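Local atomic coordinates of formylmethanofuran--tetrahydromethanopterin formyltransferase (Methanosarcina barkeri, PDB entry 1M5S), a protein that catalyses the reversible transfer of a formyl group from formylmethanofuran to tetrahydromethanopterin, a step of methanogenesis from carbon dioxide. Residues Y12-P17 with G280-K285; G160-N165 with V248-D253; F167-S172 with V274-A279. One frame throughout, in Å; residues are numbered along the deposited sequence.

Interaction 1. Residues Y12-P17 with G280-K285; sequences YAEAFP and GNYGGK
The side-chain amide of Asn281 lies stacked over one face of the Tyr12 ring, with the two planes only 7° apart. Asn281 CB adds to this overlap and comes 3.4 Å from Tyr12 CE2. The backbone N of Gly284 sits at the edge of the Tyr12 ring, near its plane. Further along, the rings of Phe16 and Tyr282 meet obliquely. Phe16 CZ is 3.8 Å from Tyr282 CD2, and Tyr282 CE2 lies at the edge of the Phe16 ring, in its plane. The edge of the Tyr282 ring also receives Glu14 CG.

Glu14 makes the main polar link. Its CG is anti to the backbone N (chi1 176°) and the chain bends at chi2, which carries the carboxylate to the loop backbone. OE1 is gripped twice. Tyr282 N uses the anti lone pair of Glu14 OE1 at 2.7 Å, and Gly284 N uses the syn lone pair of that oxygen at 2.9 Å. Glu14 OE2 bonds to Gly287 N. Together these bonds hold the carboxylate in a fixed rotation.

Residues Tyr282 to Lys285 form a type I' beta turn, closed by Lys285 N to Tyr282 O. Its two central residues are glycines with positive phi. At Gly284 a side chain would press on the carbonyl O of Gly283 and lie close to Tyr12 OH. The backbones join directly where Glu14 N donates to Gly280 O at 3.1 Å.

The site is near the surface. Strand 12-26 pairs here with strand 289-292 through Ala13 and Ala15, and with strand 147-170 through Phe16. The 280-285 loop follows strand 274-278 and leads toward strand 289-292.

Interaction 2. Residues G160-N165 with V248-D253; sequences GIAGGN and VINGLD
Asn250 lays its side-chain amide against Ala162, with Asn250 CG 3.5 Å from Ala162 CB. The CG is anti to the carbonyl carbon (chi1 -67°), and this sets Asn250 OD1 3.2 Å from Gly163 N, which donates to it. Gly163 N approaches from above the plane of the amide, to one side of the lone pairs. Asn250 ND2 bonds to Glu53 OE1. Gly163 N also makes a weak bond to Ile249 O.

These bonds sit at a beta bulge in an antiparallel pair, strand 147-170 with strand 243-251. Ile161 and Gly251 form a hydrogen-bonded pair, bonded in both directions. Beyond the bulge Gly164 pairs with Ile249, and Ile249 N donates to Gly164 O at 2.6 Å. At Gly163 the backbone is twisted so that a side chain would press on the carbonyl O of Ala162. A side chain at Gly160 would clash with Gly251 O.

Asn165 turns its amide back along its own strand. Its ND2 donates to Gly163 O at 3.1 Å, nearly straight at 171°, while its OD1 meets Gly280 N. At the other end Ile161 CD1 comes 3.3 Å from Asp253 C. Asp253 is the N-cap of helix 254-268, and Asp253 OD1 also bonds to Ser256 OG. Ile161 and Ile249 both pack on this helix.

Interaction 3. Residues F167-S172 with V274-A279; sequences FIFGDS and VKKISA
Backbone hydrogen bonds carry the pairing between Phe167 and Ser278 and between Phe169 and Lys276. Phe167 N donates to Ser278 O at 2.7 Å. Phe169 N donates to Lys276 O at 2.9 Å. Lys275 N donates to Phe169 O at 2.8 Å.

The strands run antiparallel, and a beta bulge at Lys275 shifts the register before Gly170 meets Val274. Lys276 N is buried by the contact and has no partner in the model. Strand 6-8 continues the sheet beyond 274-278.

The bent chain of Lys276 lies alongside the Phe169 ring, and Lys276 CD sits over one face in a CH-pi contact, 4.3 Å from the Phe169 centroid. Lys276 NZ makes an off-centre cation-pi contact, and Ser278 CB approaches Phe169 CE1 at 3.6 Å. Replacing Phe169 by an alanine would probably leave the Lys276 chain without its aromatic support and open a gap beside Ser278 CB.

Apolar contacts lie on the face of the strand pair away from Phe169. Ile168 CG2 meets Val274 CG1 and Ile168 CG1 meets Ile277 CD1, each at 4.1 Å. Ile168 and Val274 also pack on helix 173-187.

Polar side chains meet through water. One water donates to Asp171 OD2 and accepts from Lys275 NZ, while Asp171 OD1 bonds to Thr175 OG1. Ser172, at the N-cap of helix 173-187, bonds through OG to Ser172 OG of the second subunit.

How the interactions relate
From the N terminus, 12-17 comes first, at the start of strand 12-26. Its partner 280-285 lies close to the C terminus, so interaction 1 closes a loop over most of the chain. Interactions 2 and 3 both fall within that loop. They start on the same strand, 147-170, and their later segments follow in the same order, so they cross. Interaction 2 ties that strand to 243-251, and interaction 3 ties it to 274-278. Interaction 1 brings strand 12-26 against the loop after strand 274-278. Ala13 CB packing on Asn165 O joins interactions 1 and 2, while Phe167 CE1 packs against Gly280 N between interactions 3 and 1.

Interaction 1. Residues Y12-P17 with G280-K285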
ATOM      1  N   TYR A  12      -5.188 -35.161  -2.617  1.00 31.57           N
ATOM      2  CA  TYR A  12      -6.224 -34.402  -1.912  1.00 37.10           C
ATOM      3  C   TYR A  12      -5.653 -33.696  -0.690  1.00 32.61           C
ATOM      4  O   TYR A  12      -4.604 -34.084  -0.158  1.00 35.65           O
ATOM      5  CB  TYR A  12      -7.331 -35.349  -1.438  1.00 34.46           C
ATOM      6  CG  TYR A  12      -6.822 -36.434  -0.481  1.00 33.92           C
ATOM      7  CD1 TYR A  12      -6.223 -37.595  -0.990  1.00 41.96           C
ATOM      8  CD2 TYR A  12      -6.955 -36.270   0.903  1.00 42.40           C
ATOM      9  CE1 TYR A  12      -5.748 -38.581  -0.116  1.00 45.53           C
ATOM     10  CE2 TYR A  12      -6.476 -37.255   1.777  1.00 50.05           C
ATOM     11  CZ  TYR A  12      -5.872 -38.410   1.268  1.00 53.11           C
ATOM     12  OH  TYR A  12      -5.400 -39.362   2.117  1.00 51.06           O
ATOM     13  N   ALA A  13      -6.272 -32.571  -0.346  1.00 31.61           N
ATOM     14  CA  ALA A  13      -5.992 -31.892   0.911  1.00 31.21           C
ATOM     15  C   ALA A  13      -6.828 -32.519   2.025  1.00 28.80           C
ATOM     16  O   ALA A  13      -8.014 -32.821   1.839  1.00 32.52           O
ATOM     17  CB  ALA A  13      -6.319 -30.413   0.794  1.00 35.32           C
ATOM     18  N   GLU A  14      -6.205 -32.668   3.191  1.00 26.24           N
ATOM     19  CA  GLU A  14      -6.852 -33.218   4.370  1.00 37.77           C
ATOM     20  C   GLU A  14      -7.145 -32.097   5.362  1.00 32.47           C
ATOM     21  O   GLU A  14      -6.226 -31.535   5.972  1.00 39.80           O
ATOM     22  CB  GLU A  14      -5.937 -34.263   5.011  1.00 32.67           C
ATOM     23  CG  GLU A  14      -6.453 -34.853   6.317  1.00 49.00           C
ATOM     24  CD  GLU A  14      -6.411 -36.359   6.335  1.00 53.08           C
ATOM     25  OE1 GLU A  14      -5.393 -36.931   5.897  1.00 50.81           O
ATOM     26  OE2 GLU A  14      -7.413 -36.971   6.760  1.00 55.33           O
ATOM     27  N   ALA A  15      -8.434 -31.840   5.574  1.00 37.01           N
ATOM     28  CA  ALA A  15      -8.875 -30.742   6.423  1.00 29.38           C
ATOM     29  C   ALA A  15      -9.567 -31.201   7.717  1.00 40.18           C
ATOM     30  O   ALA A  15     -10.252 -32.233   7.742  1.00 38.72           O
ATOM     31  CB  ALA A  15      -9.790 -29.822   5.635  1.00 25.19           C
ATOM     32  N   PHE A  16      -9.448 -30.368   8.756  1.00 36.12           N
ATOM     33  CA  PHE A  16      -9.984 -30.645  10.092  1.00 36.01           C
ATOM     34  C   PHE A  16     -11.182 -29.744  10.406  1.00 40.84           C
ATOM     35  O   PHE A  16     -11.311 -28.647   9.852  1.00 34.84           O
ATOM     36  CB  PHE A  16      -8.894 -30.424  11.137  1.00 46.09           C
ATOM     37  CG  PHE A  16      -7.606 -31.133  10.826  1.00 54.94           C
ATOM     38  CD1 PHE A  16      -6.802 -30.714   9.770  1.00 57.43           C
ATOM     39  CD2 PHE A  16      -7.200 -32.230  11.582  1.00 57.95           C
ATOM     40  CE1 PHE A  16      -5.614 -31.378   9.471  1.00 64.19           C
ATOM     41  CE2 PHE A  16      -6.010 -32.902  11.292  1.00 59.36           C
ATOM     42  CZ  PHE A  16      -5.216 -32.475  10.235  1.00 61.14           C
ATOM     43  N   PRO A  17     -12.090 -30.199  11.289  1.00 38.97           N
ATOM     44  CA  PRO A  17     -13.137 -29.285  11.758  1.00 36.12           C
ATOM     45  C   PRO A  17     -12.575 -28.225  12.714  1.00 25.72           C
ATOM     46  O   PRO A  17     -11.575 -28.459  13.415  1.00 31.41           O
ATOM     47  CB  PRO A  17     -14.138 -30.217  12.448  1.00 41.83           C
ATOM     48  CG  PRO A  17     -13.290 -31.343  12.941  1.00 42.72           C
ATOM     49  CD  PRO A  17     -12.243 -31.547  11.871  1.00 41.25           C
ATOM     50  N   GLY A 280      -1.468 -31.113   0.642  1.00 40.04           N
ATOM     51  CA  GLY A 280      -0.987 -31.838   1.802  1.00 41.60           C
ATOM     52  C   GLY A 280      -2.087 -32.612   2.495  1.00 41.44           C
ATOM     53  O   GLY A 280      -3.168 -32.090   2.742  1.00 36.30           O
ATOM     54  N   ASN A 281      -1.846 -33.898   2.728  1.00 43.81           N
ATOM     55  CA  ASN A 281      -2.768 -34.688   3.528  1.00 48.14           C
ATOM     56  C   ASN A 281      -2.041 -35.555   4.540  1.00 48.90           C
ATOM     57  O   ASN A 281      -0.807 -35.535   4.636  1.00 45.15           O
ATOM     58  CB  ASN A 281      -3.692 -35.550   2.648  1.00 47.89           C
ATOM     59  CG  ASN A 281      -2.940 -36.498   1.725  1.00 53.89           C
ATOM     60  OD1 ASN A 281      -2.922 -36.294   0.507  1.00 59.07           O
ATOM     61  ND2 ASN A 281      -2.446 -37.605   2.279  1.00 46.50           N
ATOM     62  N   TYR A 282      -2.823 -36.183   5.402  1.00 53.94           N
ATOM     63  CA  TYR A 282      -2.254 -36.989   6.488  1.00 55.19           C
ATOM     64  C   TYR A 282      -2.682 -38.461   6.377  1.00 59.61           C
ATOM     65  O   TYR A 282      -3.064 -39.090   7.375  1.00 58.85           O
ATOM     66  CB  TYR A 282      -2.693 -36.391   7.825  1.00 53.29           C
ATOM     67  CG  TYR A 282      -2.018 -35.041   8.091  1.00 55.63           C
ATOM     68  CD1 TYR A 282      -0.757 -35.002   8.694  1.00 48.56           C
ATOM     69  CD2 TYR A 282      -2.653 -33.844   7.724  1.00 55.54           C
ATOM     70  CE1 TYR A 282      -0.125 -33.776   8.924  1.00 58.80           C
ATOM     71  CE2 TYR A 282      -2.018 -32.616   7.951  1.00 56.34           C
ATOM     72  CZ  TYR A 282      -0.753 -32.582   8.549  1.00 55.90           C
ATOM     73  OH  TYR A 282      -0.132 -31.392   8.765  1.00 62.93           O
ATOM     74  N   GLY A 283      -2.605 -38.997   5.158  1.00 60.80           N
ATOM     75  CA  GLY A 283      -2.928 -40.391   4.912  1.00 61.08           C
ATOM     76  C   GLY A 283      -4.411 -40.697   4.878  1.00 61.83           C
ATOM     77  O   GLY A 283      -4.820 -41.797   4.493  1.00 65.57           O
ATOM     78  N   GLY A 284      -5.223 -39.691   5.193  1.00 62.34           N
ATOM     79  CA  GLY A 284      -6.643 -39.910   5.383  1.00 60.74           C
ATOM     80  C   GLY A 284      -6.974 -40.272   6.821  1.00 64.01           C
ATOM     81  O   GLY A 284      -8.139 -40.508   7.153  1.00 63.90           O
ATOM     82  N   LYS A 285      -5.963 -40.265   7.690  1.00 61.58           N
ATOM     83  CA  LYS A 285      -6.105 -40.796   9.046  1.00 69.39           C
ATOM     84  C   LYS A 285      -6.086 -39.728  10.142  1.00 68.87           C
ATOM     85  O   LYS A 285      -5.882 -40.049  11.313  1.00 70.49           O
ATOM     86  CB  LYS A 285      -5.005 -41.831   9.327  1.00 71.22           C
ATOM     87  CG  LYS A 285      -5.089 -43.096   8.475  1.00 77.32           C
ATOM     88  CD  LYS A 285      -6.438 -43.812   8.620  1.00 79.17           C
ATOM     89  CE  LYS A 285      -7.154 -43.939   7.276  1.00 81.28           C
ATOM     90  NZ  LYS A 285      -6.240 -44.389   6.184  1.00 81.41           N
TER

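Interaction 2. Residues G160-N165 with V248-D253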
ATOM      1  N   GLY A 160     -16.767 -24.937  11.294  1.00 36.39           N
ATOM      2  CA  GLY A 160     -16.204 -24.761   9.972  1.00 32.52           C
ATOM      3  C   GLY A 160     -15.088 -25.740   9.697  1.00 40.04           C
ATOM      4  O   GLY A 160     -14.984 -26.784  10.343  1.00 37.40           O
ATOM      5  N   ILE A 161     -14.203 -25.356   8.785  1.00 33.93           N
ATOM      6  CA  ILE A 161     -13.190 -26.255   8.257  1.00 32.02           C
ATOM      7  C   ILE A 161     -11.855 -25.527   8.188  1.00 34.15           C
ATOM      8  O   ILE A 161     -11.764 -24.448   7.626  1.00 25.12           O
ATOM      9  CB  ILE A 161     -13.569 -26.728   6.836  1.00 34.57           C
ATOM     10  CG1 ILE A 161     -15.015 -27.234   6.809  1.00 37.88           C
ATOM     11  CG2 ILE A 161     -12.621 -27.818   6.380  1.00 35.13           C
ATOM     12  CD1 ILE A 161     -15.565 -27.438   5.423  1.00 27.77           C
ATOM     13  N   ALA A 162     -10.835 -26.102   8.809  1.00 24.96           N
ATOM     14  CA  ALA A 162      -9.487 -25.556   8.742  1.00 31.60           C
ATOM     15  C   ALA A 162      -8.554 -26.541   8.038  1.00 38.66           C
ATOM     16  O   ALA A 162      -8.724 -27.752   8.161  1.00 35.59           O
ATOM     17  CB  ALA A 162      -8.978 -25.269  10.139  1.00 31.67           C
ATOM     18  N   GLY A 163      -7.622 -26.025   7.240  1.00 31.42           N
ATOM     19  CA  GLY A 163      -6.571 -26.871   6.705  1.00 28.01           C
ATOM     20  C   GLY A 163      -6.727 -27.318   5.262  1.00 28.50           C
ATOM     21  O   GLY A 163      -5.934 -28.136   4.795  1.00 34.37           O
ATOM     22  N   GLY A 164      -7.746 -26.822   4.559  1.00 23.53           N
ATOM     23  CA  GLY A 164      -7.751 -26.932   3.102  1.00 26.66           C
ATOM     24  C   GLY A 164      -6.498 -26.282   2.518  1.00 25.02           C
ATOM     25  O   GLY A 164      -5.974 -25.328   3.096  1.00 23.40           O
ATOM     26  N   ASN A 165      -5.929 -26.851   1.461  1.00 20.89           N
ATOM     27  CA  ASN A 165      -4.641 -26.363   0.982  1.00 27.01           C
ATOM     28  C   ASN A 165      -4.271 -26.877  -0.400  1.00 27.35           C
ATOM     29  O   ASN A 165      -4.913 -27.786  -0.927  1.00 24.07           O
ATOM     30  CB  ASN A 165      -3.531 -26.726   1.985  1.00 27.28           C
ATOM     31  CG  ASN A 165      -3.152 -28.195   1.938  1.00 38.30           C
ATOM     32  OD1 ASN A 165      -2.327 -28.608   1.128  1.00 32.74           O
ATOM     33  ND2 ASN A 165      -3.745 -28.988   2.819  1.00 29.00           N
ATOM     34  N   VAL A 248      -2.662 -22.468   2.940  1.00 23.96           N
ATOM     35  CA  VAL A 248      -3.677 -23.046   3.821  1.00 26.04           C
ATOM     36  C   VAL A 248      -4.934 -22.187   3.831  1.00 28.72           C
ATOM     37  O   VAL A 248      -4.858 -20.965   3.919  1.00 22.19           O
ATOM     38  CB  VAL A 248      -3.151 -23.192   5.264  1.00 33.03           C
ATOM     39  CG1 VAL A 248      -4.243 -23.740   6.167  1.00 29.08           C
ATOM     40  CG2 VAL A 248      -1.949 -24.114   5.287  1.00 32.00           C
ATOM     41  N   ILE A 249      -6.084 -22.847   3.770  1.00 20.41           N
ATOM     42  CA  ILE A 249      -7.385 -22.200   3.603  1.00 15.87           C
ATOM     43  C   ILE A 249      -8.350 -22.716   4.686  1.00 31.38           C
ATOM     44  O   ILE A 249      -8.539 -23.925   4.826  1.00 25.61           O
ATOM     45  CB  ILE A 249      -7.983 -22.523   2.200  1.00 16.71           C
ATOM     46  CG1 ILE A 249      -6.988 -22.132   1.106  1.00 19.36           C
ATOM     47  CG2 ILE A 249      -9.307 -21.808   1.998  1.00 22.26           C
ATOM     48  CD1 ILE A 249      -7.328 -22.645  -0.261  1.00 26.01           C
ATOM     49  N   ASN A 250      -8.821 -21.814   5.545  1.00 27.31           N
ATOM     50  CA  ASN A 250      -9.939 -22.104   6.440  1.00 24.97           C
ATOM     51  C   ASN A 250     -11.190 -21.514   5.828  1.00 27.09           C
ATOM     52  O   ASN A 250     -11.112 -20.583   5.033  1.00 25.63           O
ATOM     53  CB  ASN A 250      -9.709 -21.490   7.819  1.00 22.80           C
ATOM     54  CG  ASN A 250      -8.553 -22.126   8.556  1.00 20.29           C
ATOM     55  OD1 ASN A 250      -7.815 -22.936   7.996  1.00 23.73           O
ATOM     56  ND2 ASN A 250      -8.380 -21.754   9.817  1.00 26.20           N
ATOM     57  N   GLY A 251     -12.347 -22.050   6.194  1.00 23.95           N
ATOM     58  CA  GLY A 251     -13.578 -21.595   5.572  1.00 18.90           C
ATOM     59  C   GLY A 251     -14.836 -22.097   6.251  1.00 28.54           C
ATOM     60  O   GLY A 251     -14.799 -23.064   7.017  1.00 26.12           O
ATOM     61  N   LEU A 252     -15.959 -21.481   5.901  1.00 22.97           N
ATOM     62  CA  LEU A 252     -17.236 -21.741   6.553  1.00 29.92           C
ATOM     63  C   LEU A 252     -17.836 -23.094   6.168  1.00 41.38           C
ATOM     64  O   LEU A 252     -18.355 -23.817   7.022  1.00 39.76           O
ATOM     65  CB  LEU A 252     -18.216 -20.615   6.218  1.00 27.59           C
ATOM     66  CG  LEU A 252     -17.772 -19.235   6.717  1.00 29.23           C
ATOM     67  CD1 LEU A 252     -18.728 -18.158   6.218  1.00 33.30           C
ATOM     68  CD2 LEU A 252     -17.702 -19.247   8.239  1.00 31.03           C
ATOM     69  N   ASP A 253     -17.771 -23.428   4.883  1.00 41.73           N
ATOM     70  CA  ASP A 253     -18.267 -24.711   4.397  1.00 41.58           C
ATOM     71  C   ASP A 253     -17.273 -25.373   3.437  1.00 43.37           C
ATOM     72  O   ASP A 253     -16.180 -24.855   3.211  1.00 37.91           O
ATOM     73  CB  ASP A 253     -19.641 -24.531   3.727  1.00 36.87           C
ATOM     74  CG  ASP A 253     -19.644 -23.458   2.638  1.00 48.12           C
ATOM     75  OD1 ASP A 253     -18.622 -23.286   1.958  1.00 49.14           O
ATOM     76  OD2 ASP A 253     -20.699 -22.834   2.406  1.00 51.70           O
TER

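Interaction 3. Residues F167-S172 with V274-A279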
ATOM      1  N   PHE A 167      -0.235 -27.118  -2.736  1.00 17.82           N
ATOM      2  CA  PHE A 167       1.195 -26.822  -2.813  1.00 21.87           C
ATOM      3  C   PHE A 167       1.527 -26.262  -4.197  1.00 24.00           C
ATOM      4  O   PHE A 167       0.903 -26.636  -5.191  1.00 24.26           O
ATOM      5  CB  PHE A 167       2.012 -28.098  -2.584  1.00 30.93           C
ATOM      6  CG  PHE A 167       2.090 -28.538  -1.144  1.00 30.13           C
ATOM      7  CD1 PHE A 167       1.004 -28.413  -0.294  1.00 36.78           C
ATOM      8  CD2 PHE A 167       3.258 -29.107  -0.647  1.00 35.89           C
ATOM      9  CE1 PHE A 167       1.079 -28.848   1.028  1.00 31.48           C
ATOM     10  CE2 PHE A 167       3.341 -29.543   0.670  1.00 42.29           C
ATOM     11  CZ  PHE A 167       2.249 -29.413   1.506  1.00 37.93           C
ATOM     12  N   ILE A 168       2.497 -25.355  -4.251  1.00 19.27           N
ATOM     13  CA  ILE A 168       2.967 -24.778  -5.510  1.00 22.43           C
ATOM     14  C   ILE A 168       4.458 -25.032  -5.622  1.00 16.39           C
ATOM     15  O   ILE A 168       5.245 -24.527  -4.812  1.00 20.31           O
ATOM     16  CB  ILE A 168       2.745 -23.240  -5.584  1.00 20.66           C
ATOM     17  CG1 ILE A 168       1.278 -22.888  -5.355  1.00 17.81           C
ATOM     18  CG2 ILE A 168       3.170 -22.704  -6.954  1.00 25.42           C
ATOM     19  CD1 ILE A 168       1.067 -21.412  -5.081  1.00 19.74           C
ATOM     20  N   PHE A 169       4.833 -25.847  -6.606  1.00 19.71           N
ATOM     21  CA  PHE A 169       6.236 -26.142  -6.903  1.00 18.06           C
ATOM     22  C   PHE A 169       6.719 -25.175  -7.988  1.00 18.14           C
ATOM     23  O   PHE A 169       6.093 -25.060  -9.042  1.00 17.02           O
ATOM     24  CB  PHE A 169       6.381 -27.581  -7.422  1.00 18.30           C
ATOM     25  CG  PHE A 169       6.064 -28.641  -6.404  1.00 23.24           C
ATOM     26  CD1 PHE A 169       4.798 -28.724  -5.829  1.00 28.59           C
ATOM     27  CD2 PHE A 169       7.018 -29.592  -6.061  1.00 37.88           C
ATOM     28  CE1 PHE A 169       4.486 -29.737  -4.931  1.00 28.50           C
ATOM     29  CE2 PHE A 169       6.717 -30.611  -5.164  1.00 33.38           C
ATOM     30  CZ  PHE A 169       5.449 -30.683  -4.599  1.00 33.71           C
ATOM     31  N   GLY A 170       7.830 -24.492  -7.744  1.00 20.28           N
ATOM     32  CA  GLY A 170       8.337 -23.571  -8.745  1.00 18.74           C
ATOM     33  C   GLY A 170       9.793 -23.821  -9.085  1.00 20.13           C
ATOM     34  O   GLY A 170      10.538 -24.371  -8.268  1.00 17.72           O
ATOM     35  N   ASP A 171      10.220 -23.358 -10.258  1.00 20.76           N
ATOM     36  CA  ASP A 171      11.624 -23.484 -10.644  1.00 19.18           C
ATOM     37  C   ASP A 171      12.555 -22.631  -9.781  1.00 22.50           C
ATOM     38  O   ASP A 171      13.717 -22.977  -9.574  1.00 26.25           O
ATOM     39  CB  ASP A 171      11.818 -23.151 -12.132  1.00 19.42           C
ATOM     40  CG  ASP A 171      11.349 -21.751 -12.510  1.00 22.70           C
ATOM     41  OD1 ASP A 171      10.809 -21.010 -11.667  1.00 22.00           O
ATOM     42  OD2 ASP A 171      11.549 -21.382 -13.681  1.00 20.85           O
ATOM     43  N   SER A 172      11.997 -21.571  -9.206  1.00 21.24           N
ATOM     44  CA  SER A 172      12.743 -20.655  -8.353  1.00 20.03           C
ATOM     45  C   SER A 172      11.854 -20.247  -7.182  1.00 16.70           C
ATOM     46  O   SER A 172      10.631 -20.392  -7.246  1.00 16.54           O
ATOM     47  CB  SER A 172      13.163 -19.409  -9.153  1.00 19.65           C
ATOM     48  OG  SER A 172      12.041 -18.593  -9.474  1.00 24.29           O
ATOM     49  N   VAL A 274       6.142 -22.272 -12.848  1.00 21.86           N
ATOM     50  CA  VAL A 274       5.447 -23.168 -11.931  1.00 21.32           C
ATOM     51  C   VAL A 274       5.442 -24.557 -12.558  1.00 21.88           C
ATOM     52  O   VAL A 274       5.203 -24.694 -13.755  1.00 21.19           O
ATOM     53  CB  VAL A 274       4.002 -22.702 -11.679  1.00 16.50           C
ATOM     54  CG1 VAL A 274       3.245 -23.751 -10.875  1.00 15.90           C
ATOM     55  CG2 VAL A 274       4.009 -21.368 -10.943  1.00 16.85           C
ATOM     56  N   LYS A 275       5.854 -25.554 -11.779  1.00 23.95           N
ATOM     57  CA  LYS A 275       6.090 -26.906 -12.290  1.00 23.18           C
ATOM     58  C   LYS A 275       4.973 -27.884 -11.944  1.00 26.87           C
ATOM     59  O   LYS A 275       4.645 -28.764 -12.737  1.00 25.06           O
ATOM     60  CB  LYS A 275       7.420 -27.444 -11.763  1.00 27.82           C
ATOM     61  CG  LYS A 275       8.635 -26.670 -12.253  1.00 25.93           C
ATOM     62  CD  LYS A 275       8.633 -26.572 -13.769  1.00 29.25           C
ATOM     63  CE  LYS A 275       9.809 -25.764 -14.268  1.00 36.72           C
ATOM     64  NZ  LYS A 275       9.774 -25.645 -15.744  1.00 39.22           N
ATOM     65  N   LYS A 276       4.384 -27.721 -10.765  1.00 20.64           N
ATOM     66  CA  LYS A 276       3.386 -28.662 -10.276  1.00 25.37           C
ATOM     67  C   LYS A 276       2.530 -28.048  -9.175  1.00 23.05           C
ATOM     68  O   LYS A 276       3.003 -27.219  -8.393  1.00 21.47           O
ATOM     69  CB  LYS A 276       4.075 -29.922  -9.743  1.00 28.89           C
ATOM     70  CG  LYS A 276       3.130 -31.096  -9.514  1.00 36.69           C
ATOM     71  CD  LYS A 276       3.576 -31.959  -8.350  1.00 39.19           C
ATOM     72  CE  LYS A 276       4.547 -33.023  -8.784  1.00 43.46           C
ATOM     73  NZ  LYS A 276       4.825 -33.967  -7.671  1.00 44.41           N
ATOM     74  N   ILE A 277       1.254 -28.421  -9.163  1.00 19.53           N
ATOM     75  CA  ILE A 277       0.372 -28.166  -8.030  1.00 18.41           C
ATOM     76  C   ILE A 277       0.147 -29.482  -7.295  1.00 25.06           C
ATOM     77  O   ILE A 277      -0.219 -30.489  -7.905  1.00 20.99           O
ATOM     78  CB  ILE A 277      -1.016 -27.629  -8.480  1.00 16.63           C
ATOM     79  CG1 ILE A 277      -0.865 -26.293  -9.223  1.00 27.45           C
ATOM     80  CG2 ILE A 277      -1.953 -27.528  -7.273  1.00 18.69           C
ATOM     81  CD1 ILE A 277      -0.289 -25.165  -8.388  1.00 22.23           C
ATOM     82  N   SER A 278       0.343 -29.463  -5.985  1.00 26.01           N
ATOM     83  CA  SER A 278      -0.019 -30.597  -5.150  1.00 29.53           C
ATOM     84  C   SER A 278      -0.878 -30.138  -3.971  1.00 33.09           C
ATOM     85  O   SER A 278      -1.534 -29.099  -4.052  1.00 28.14           O
ATOM     86  CB  SER A 278       1.239 -31.307  -4.649  1.00 30.21           C
ATOM     87  OG  SER A 278       0.914 -32.572  -4.103  1.00 39.37           O
ATOM     88  N   ALA A 279      -0.948 -30.971  -2.932  1.00 31.50           N
ATOM     89  CA  ALA A 279      -1.730 -30.695  -1.725  1.00 31.87           C
ATOM     90  C   ALA A 279      -1.244 -31.571  -0.585  1.00 38.34           C
ATOM     91  O   ALA A 279      -0.679 -32.638  -0.810  1.00 36.71           O
ATOM     92  CB  ALA A 279      -3.203 -30.953  -1.971  1.00 32.06           C
TER
HETATM   93  O   HOH W   1      11.810 -23.439 -15.642  1.00 41.18           O